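Local coordinates for methyl-CpG-binding domain protein 1 (Homo sapiens, PDB 5W9Q) that represses transcription at promoters with methylated CpG islands, and through its third CXXC zinc finger binds DNA containing unmethylated CpG dinucleotides, at residues A[25-30]-A[43-48]. Residues are numbered along the deposited sequence; the frame is centred on the assembly and turned at random.
Sequences CDFCCD and KCRWRQ. With ZN (zinc ion), chain G; nucleotides of chain C.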
ATOM      1  N   CYS A  25      -3.803  -7.910   3.167  1.00 42.42           N
ATOM      2  CA  CYS A  25      -3.606  -7.864   1.753  1.00 39.54           C
ATOM      3  C   CYS A  25      -2.217  -8.554   1.357  1.00 37.49           C
ATOM      4  O   CYS A  25      -1.318  -8.872   2.216  1.00 38.07           O
ATOM      5  CB  CYS A  25      -3.670  -6.381   1.283  1.00 36.96           C
ATOM      6  SG  CYS A  25      -2.158  -5.381   1.703  1.00 34.18           S
ATOM      7  N   ASP A  26      -2.030  -8.790   0.078  1.00 36.15           N
ATOM      8  CA  ASP A  26      -0.784  -9.491  -0.369  1.00 35.77           C
ATOM      9  C   ASP A  26       0.529  -8.674   0.050  1.00 32.90           C
ATOM     10  O   ASP A  26       1.467  -9.240   0.555  1.00 33.35           O
ATOM     11  CB  ASP A  26      -0.846  -9.827  -1.852  1.00 35.96           C
ATOM     12  CG  ASP A  26      -1.031  -8.623  -2.739  1.00 34.72           C
ATOM     13  OD1 ASP A  26      -1.364  -7.489  -2.320  1.00 33.43           O
ATOM     14  OD2 ASP A  26      -0.856  -8.791  -3.911  1.00 36.05           O
ATOM     15  N   PHE A  27       0.495  -7.355  -0.116  1.00 30.42           N
ATOM     16  CA  PHE A  27       1.620  -6.502   0.225  1.00 28.73           C
ATOM     17  C   PHE A  27       1.927  -6.446   1.737  1.00 29.62           C
ATOM     18  O   PHE A  27       3.120  -6.439   2.165  1.00 30.02           O
ATOM     19  CB  PHE A  27       1.415  -5.082  -0.377  1.00 27.55           C
ATOM     20  CG  PHE A  27       1.349  -5.029  -1.929  1.00 27.42           C
ATOM     21  CD1 PHE A  27       1.980  -5.961  -2.720  1.00 28.46           C
ATOM     22  CD2 PHE A  27       0.641  -4.005  -2.572  1.00 27.66           C
ATOM     23  CE1 PHE A  27       1.938  -5.875  -4.096  1.00 29.47           C
ATOM     24  CE2 PHE A  27       0.598  -3.900  -3.958  1.00 27.88           C
ATOM     25  CZ  PHE A  27       1.234  -4.846  -4.722  1.00 29.37           C
ATOM     26  N   CYS A  28       0.869  -6.444   2.577  1.00 30.93           N
ATOM     27  CA  CYS A  28       1.044  -6.455   4.030  1.00 32.62           C
ATOM     28  C   CYS A  28       1.631  -7.769   4.470  1.00 34.83           C
ATOM     29  O   CYS A  28       2.692  -7.785   5.141  1.00 34.54           O
ATOM     30  CB  CYS A  28      -0.281  -6.167   4.809  1.00 34.62           C
ATOM     31  SG  CYS A  28      -0.656  -4.425   4.879  1.00 33.59           S
ATOM     32  N   CYS A  29       0.942  -8.854   4.126  1.00 37.01           N
ATOM     33  CA  CYS A  29       1.453 -10.223   4.403  1.00 40.64           C
ATOM     34  C   CYS A  29       2.905 -10.455   4.000  1.00 39.52           C
ATOM     35  O   CYS A  29       3.587 -11.226   4.627  1.00 42.71           O
ATOM     36  CB  CYS A  29       0.599 -11.264   3.699  1.00 43.18           C
ATOM     37  SG  CYS A  29      -0.981 -11.320   4.538  1.00 47.07           S
ATOM     38  N   ASP A  30       3.332  -9.798   2.937  1.00 36.59           N
ATOM     39  CA  ASP A  30       4.714  -9.876   2.476  1.00 36.40           C
ATOM     40  C   ASP A  30       5.727  -9.108   3.371  1.00 36.06           C
ATOM     41  O   ASP A  30       6.900  -9.391   3.323  1.00 36.34           O
ATOM     42  CB  ASP A  30       4.769  -9.384   1.021  1.00 34.46           C
ATOM     43  CG  ASP A  30       6.161  -9.259   0.502  1.00 35.18           C
ATOM     44  OD1 ASP A  30       6.753 -10.288   0.164  1.00 36.88           O
ATOM     45  OD2 ASP A  30       6.677  -8.124   0.457  1.00 33.78           O
ATOM     46  N   LYS A  43       3.668  -0.893  -0.358  1.00 27.17           N
ATOM     47  CA  LYS A  43       2.792  -0.548   0.738  1.00 28.36           C
ATOM     48  C   LYS A  43       1.450  -1.232   0.637  1.00 27.43           C
ATOM     49  O   LYS A  43       1.069  -1.697  -0.415  1.00 26.41           O
ATOM     50  CB  LYS A  43       2.677   0.943   0.955  1.00 31.80           C
ATOM     51  CG  LYS A  43       2.184   1.775  -0.138  1.00 34.07           C
ATOM     52  CD  LYS A  43       1.778   3.158   0.471  1.00 35.65           C
ATOM     53  CE  LYS A  43       1.886   4.239  -0.538  1.00 35.91           C
ATOM     54  NZ  LYS A  43       1.383   5.499   0.051  1.00 37.90           N
ATOM     55  N   CYS A  44       0.756  -1.283   1.798  1.00 28.78           N
ATOM     56  CA  CYS A  44      -0.568  -1.921   1.921  1.00 29.12           C
ATOM     57  C   CYS A  44      -1.393  -1.592   0.689  1.00 29.45           C
ATOM     58  O   CYS A  44      -1.475  -0.386   0.294  1.00 30.51           O
ATOM     59  CB  CYS A  44      -1.278  -1.298   3.137  1.00 31.80           C
ATOM     60  SG  CYS A  44      -2.857  -2.028   3.390  1.00 33.50           S
ATOM     61  N   ARG A  45      -2.017  -2.581   0.101  1.00 29.42           N
ATOM     62  CA  ARG A  45      -2.948  -2.337  -1.045  1.00 31.35           C
ATOM     63  C   ARG A  45      -3.964  -1.187  -0.770  1.00 33.18           C
ATOM     64  O   ARG A  45      -4.280  -0.360  -1.676  1.00 33.98           O
ATOM     65  CB  ARG A  45      -3.776  -3.558  -1.312  1.00 33.76           C
ATOM     66  CG  ARG A  45      -3.072  -4.676  -1.999  1.00 33.11           C
ATOM     67  CD  ARG A  45      -2.846  -4.383  -3.472  1.00 32.95           C
ATOM     68  NE  ARG A  45      -2.200  -5.537  -4.105  1.00 33.51           N
ATOM     69  CZ  ARG A  45      -1.896  -5.649  -5.387  1.00 34.15           C
ATOM     70  NH1 ARG A  45      -2.125  -4.656  -6.259  1.00 34.69           N
ATOM     71  NH2 ARG A  45      -1.329  -6.781  -5.803  1.00 36.11           N
ATOM     72  N   TRP A  46      -4.459  -1.173   0.462  1.00 34.90           N
ATOM     73  CA  TRP A  46      -5.530  -0.187   0.913  1.00 38.84           C
ATOM     74  C   TRP A  46      -4.962   1.215   1.281  1.00 39.07           C
ATOM     75  O   TRP A  46      -5.738   2.131   1.571  1.00 41.42           O
ATOM     76  CB  TRP A  46      -6.315  -0.791   2.077  1.00 41.97           C
ATOM     77  CG  TRP A  46      -6.940  -2.008   1.632  1.00 42.96           C
ATOM     78  CD1 TRP A  46      -6.613  -3.291   1.969  1.00 42.08           C
ATOM     79  CD2 TRP A  46      -7.976  -2.094   0.663  1.00 45.40           C
ATOM     80  NE1 TRP A  46      -7.353  -4.162   1.254  1.00 44.11           N
ATOM     81  CE2 TRP A  46      -8.212  -3.467   0.435  1.00 45.91           C
ATOM     82  CE3 TRP A  46      -8.725  -1.137  -0.050  1.00 47.86           C
ATOM     83  CZ2 TRP A  46      -9.233  -3.928  -0.449  1.00 49.03           C
ATOM     84  CZ3 TRP A  46      -9.766  -1.595  -0.949  1.00 50.70           C
ATOM     85  CH2 TRP A  46      -9.977  -2.972  -1.137  1.00 51.20           C
ATOM     86  N   ARG A  47      -3.611   1.375   1.233  1.00 35.61           N
ATOM     87  CA  ARG A  47      -2.937   2.644   1.366  1.00 35.93           C
ATOM     88  C   ARG A  47      -2.308   3.145   0.072  1.00 34.44           C
ATOM     89  O   ARG A  47      -1.605   4.144   0.070  1.00 34.74           O
ATOM     90  CB  ARG A  47      -1.916   2.563   2.503  1.00 35.99           C
ATOM     91  CG  ARG A  47      -2.498   2.013   3.820  1.00 39.58           C
ATOM     92  CD  ARG A  47      -1.447   1.882   4.916  1.00 40.05           C
ATOM     93  NE  ARG A  47      -1.261   3.130   5.605  1.00 43.73           N
ATOM     94  CZ  ARG A  47      -0.433   3.354   6.635  1.00 45.86           C
ATOM     95  NH1 ARG A  47      -0.422   4.567   7.235  1.00 50.00           N
ATOM     96  NH2 ARG A  47       0.327   2.397   7.126  1.00 44.39           N
ATOM     97  N   GLN A  48      -2.516   2.433  -1.044  1.00 33.66           N
ATOM     98  CA  GLN A  48      -2.042   2.889  -2.354  1.00 32.86           C
ATOM     99  C   GLN A  48      -2.911   4.064  -2.842  1.00 37.23           C
ATOM    100  O   GLN A  48      -4.160   3.932  -3.005  1.00 38.30           O
ATOM    101  CB  GLN A  48      -2.074   1.749  -3.328  1.00 31.26           C
ATOM    102  CG  GLN A  48      -1.132   0.642  -2.889  1.00 28.74           C
ATOM    103  CD  GLN A  48       0.353   0.976  -3.273  1.00 27.34           C
ATOM    104  OE1 GLN A  48       0.594   1.998  -3.956  1.00 28.19           O
ATOM    105  NE2 GLN A  48       1.312   0.142  -2.834  1.00 25.40           N
TER
HETATM  106 ZN    ZN G1001      -2.634  -4.286   3.641  1.00 34.58          ZN
ATOM    107  P    DA C   5       5.575   1.857   3.624  1.00 37.59           P
ATOM    108  OP1  DA C   5       4.726   3.027   3.830  1.00 38.08           O
ATOM    109  OP2  DA C   5       5.011   0.493   3.888  1.00 37.09           O
ATOM    110  O5'  DA C   5       6.141   1.990   2.134  1.00 33.14           O
ATOM    111  C5'  DA C   5       6.674   3.249   1.681  1.00 32.29           C
ATOM    112  C4'  DA C   5       7.384   3.059   0.362  1.00 31.06           C
ATOM    113  O4'  DA C   5       8.580   2.237   0.564  1.00 30.49           O
ATOM    114  C3'  DA C   5       6.541   2.317  -0.688  1.00 30.39           C
ATOM    115  O3'  DA C   5       6.694   2.792  -2.032  1.00 29.69           O
ATOM    116  C2'  DA C   5       7.126   0.923  -0.674  1.00 29.97           C
ATOM    117  C1'  DA C   5       8.595   1.300  -0.488  1.00 29.87           C
ATOM    118  N9   DA C   5       9.522   0.233  -0.156  1.00 29.93           N
ATOM    119  C8   DA C   5       9.334  -0.935   0.535  1.00 30.76           C
ATOM    120  N7   DA C   5      10.412  -1.690   0.603  1.00 31.28           N
ATOM    121  C5   DA C   5      11.369  -0.964  -0.094  1.00 30.99           C
ATOM    122  C6   DA C   5      12.732  -1.214  -0.381  1.00 32.18           C
ATOM    123  N6   DA C   5      13.376  -2.317   0.000  1.00 33.05           N
ATOM    124  N1   DA C   5      13.395  -0.303  -1.132  1.00 31.91           N
ATOM    125  C2   DA C   5      12.732   0.785  -1.550  1.00 32.01           C
ATOM    126  N3   DA C   5      11.463   1.143  -1.320  1.00 30.21           N
ATOM    127  C4   DA C   5      10.837   0.219  -0.568  1.00 30.29           C
TER
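Three groups grip Cys25 SG at once. Cys25 SG binds the zinc ion at 2.3 Å. Across the contact, Cys25 SG accepts a hydrogen bond from Arg45 N, 3.2 Å long with an angle of 158° at the hydrogen. Cys25 SG also accepts one from Cys28 N, 3.3 Å away, which makes Cys25 the N-cap of helix 26-30. SG sits between the backbone N and the carbonyl carbon of its own residue (chi1 75°), a position from which it meets both NH groups and the metal. The two NH bonds probably ease the negative charge of the thiolate. Cys28 SG and Cys44 SG also bind this zinc, and Cys22 completes the set of four. Trp46 N adds a weak bond to Cys44 SG.

Arg45 ties the second segment to the helix start. Its guanidinium meets the Asp26 carboxylate side-on, with one nitrogen for each oxygen. Arg45 NE reaches Asp26 OD1 and Arg45 NH2 reaches Asp26 OD2, both at 2.8 Å and nearly straight. Each oxygen uses its syn lone pair, and the two planes are almost coplanar. The same guanidinium lies flat on the Phe27 ring, with centres 3.9 Å apart and planes at 15°. A bend at chi2 carries the arginine chain across the first turn of the helix, to the Asp26 carboxylate and over the Phe27 ring. Arg45 NH1 bonds Arg56 O, so this group also holds the C-terminal tail.

Lys43 O approaches Phe27 obliquely, 3.2 Å from Phe27 CD2, and accepts a hydrogen bond from Gln48 NE2. Lys43 also packs on the DNA backbone, with its CB near a phosphate oxygen of DA5 of chain C. Three closely spaced cysteines and a distant fourth round one zinc are characteristic of the CXXC zinc finger domain, here the third of MBD1.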